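Local coordinates for protein probable arabinosyltransferase C (Mycobacterium tuberculosis, PDB 3PTY) that polymerises arabinose into cell-wall arabinan as a membrane arabinosyltransferase, its C-terminal extracellular domain being a lectin-like carbohydrate-binding module, at residues A[255-260]-A[274-279]. Sequence-based numbering, arbitrary orientation.
With AFO (octyl alpha-D-arabinofuranoside), chain B.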
# COMPACT_ATOMS: atom_id res chain seq x y z
N ASN A 255 19.76 1.43 12.03
CA ASN A 255 21.03 2.16 11.98
C ASN A 255 21.08 3.14 10.81
O ASN A 255 21.68 4.21 10.92
CB ASN A 255 22.20 1.18 11.89
CG ASN A 255 23.55 1.89 11.82
OD1 ASN A 255 23.94 2.41 10.77
ND2 ASN A 255 24.27 1.91 12.93
N VAL A 256 20.44 2.78 9.70
CA VAL A 256 20.47 3.63 8.52
C VAL A 256 19.50 4.80 8.63
O VAL A 256 19.85 5.94 8.35
CB VAL A 256 20.13 2.81 7.25
CG1 VAL A 256 19.78 3.73 6.09
CG2 VAL A 256 21.29 1.91 6.88
N VAL A 257 18.26 4.50 9.02
CA VAL A 257 17.20 5.50 9.06
C VAL A 257 17.19 6.28 10.37
O VAL A 257 16.97 7.49 10.39
CB VAL A 257 15.82 4.84 8.82
CG1 VAL A 257 14.69 5.84 9.01
CG2 VAL A 257 15.76 4.23 7.41
N GLY A 258 17.44 5.57 11.47
CA GLY A 258 17.47 6.19 12.79
C GLY A 258 16.10 6.61 13.27
O GLY A 258 15.08 6.23 12.70
N ALA A 259 16.08 7.42 14.33
CA ALA A 259 14.84 7.83 14.97
C ALA A 259 14.52 9.31 14.74
O ALA A 259 13.52 9.82 15.24
CB ALA A 259 14.88 7.53 16.46
N ALA A 260 15.37 9.99 13.97
CA ALA A 260 15.22 11.43 13.73
C ALA A 260 14.72 11.80 12.33
O ALA A 260 13.90 12.70 12.19
CB ALA A 260 16.53 12.16 14.04
N PRO A 274 8.30 1.08 15.40
CA PRO A 274 7.97 1.98 16.52
C PRO A 274 9.01 3.07 16.74
O PRO A 274 8.67 4.10 17.31
CB PRO A 274 7.94 1.02 17.72
CG PRO A 274 8.86 -0.09 17.31
CD PRO A 274 8.51 -0.30 15.86
N CYS A 275 10.26 2.85 16.32
CA CYS A 275 11.32 3.83 16.57
C CYS A 275 11.49 4.86 15.45
O CYS A 275 12.25 5.81 15.60
CB CYS A 275 12.67 3.14 16.84
SG CYS A 275 12.71 2.03 18.29
N GLN A 276 10.81 4.65 14.33
CA GLN A 276 10.89 5.61 13.23
C GLN A 276 9.95 6.79 13.45
O GLN A 276 8.83 6.61 13.92
CB GLN A 276 10.59 4.95 11.88
CG GLN A 276 11.82 4.35 11.22
CD GLN A 276 12.45 3.30 12.09
OE1 GLN A 276 11.84 2.27 12.38
NE2 GLN A 276 13.68 3.55 12.52
N ARG A 277 10.40 7.98 13.09
CA ARG A 277 9.61 9.20 13.24
C ARG A 277 8.64 9.34 12.07
O ARG A 277 9.07 9.55 10.93
CB ARG A 277 10.54 10.41 13.30
CG ARG A 277 9.85 11.78 13.38
CD ARG A 277 10.92 12.88 13.31
NE ARG A 277 10.37 14.24 13.26
CZ ARG A 277 10.14 14.98 14.34
NH1 ARG A 277 10.37 14.50 15.56
NH2 ARG A 277 9.65 16.21 14.20
N PRO A 278 7.33 9.25 12.33
CA PRO A 278 6.36 9.32 11.24
C PRO A 278 6.22 10.76 10.75
O PRO A 278 6.08 11.67 11.57
CB PRO A 278 5.05 8.86 11.89
CG PRO A 278 5.43 8.31 13.24
CD PRO A 278 6.68 9.03 13.63
N PHE A 279 6.27 10.95 9.44
CA PHE A 279 6.10 12.27 8.88
C PHE A 279 4.65 12.70 9.07
O PHE A 279 3.73 11.93 8.77
CB PHE A 279 6.45 12.28 7.39
CG PHE A 279 6.24 13.61 6.74
CD1 PHE A 279 7.14 14.65 6.94
CD2 PHE A 279 5.12 13.84 5.95
CE1 PHE A 279 6.94 15.89 6.35
CE2 PHE A 279 4.92 15.08 5.36
CZ PHE A 279 5.84 16.10 5.56
C1 AFO B . 1.58 5.65 14.58
O1 AFO B . 0.55 5.75 15.57
C2 AFO B . 1.84 4.16 14.37
O2 AFO B . 1.91 3.83 12.97
C3 AFO B . 3.14 3.85 15.08
O3 AFO B . 2.87 2.88 16.09
C4 AFO B . 3.55 5.16 15.74
O4 AFO B . 2.79 6.20 15.11
C5 AFO B . 5.05 5.43 15.66
O5 AFO B . 5.43 6.37 16.67
C1' AFO B . 0.24 7.09 15.96
C2' AFO B . -0.65 7.01 17.19
C3' AFO B . -1.46 8.28 17.40
C4' AFO B . -2.13 8.23 18.77
C5' AFO B . -2.27 6.79 19.27
C6' AFO B . -3.41 6.04 18.58
C7' AFO B . -3.37 4.56 18.93
C8' AFO B . -4.54 3.82 18.33
O HOH W 1 12.94 8.08 11.94
O HOH W 2 11.30 8.67 16.57
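Q276 lays its CG against CG1 of V257, 3.9 Å away, the two side chains crossing at about a right angle. Its CB points away from the helix end, but a bend at chi2 (60°) folds the chain back and delivers the amide to the loop. There NE2 donates to the carbonyl O of G258 at 3.0 Å, with an N-H...O angle of 153°. The donor stands above the carbonyl plane, 44° out of it. NE2 also binds OE1 of Q254, so two acceptors fix the rotation of this buried amide.

The case illustrates how the turn after a helix can be held by a side-chain amide and by waters at its backbone carbonyls. G258 leaves the helix with positive phi, a conformation glycine adopts readily, and its O takes a second hydrogen from a water that in turn accepts from R277 N. Next along the loop, A259 sets its CB 3.3 Å from C275 O, and its CA makes a bent CA-H...O contact with the same oxygen. A second water bridges C275 O and A259 O. R277, extended from CG to NE, runs alongside the loop and brings CD to 3.2 Å from A260 O, while its NE forms a salt bridge with E287.

A disulfide to C31 anchors C275, and P278 CG lies 3.8 Å from C5 of the arabinofuranoside. The contact thus joins the C-terminal end of helix 253-257 to the approach to edge strand 277-278 of the mixed sheet, where R277 pairs with V263 of strand 262-264 and V257 packs onto W291 of strand 291-294.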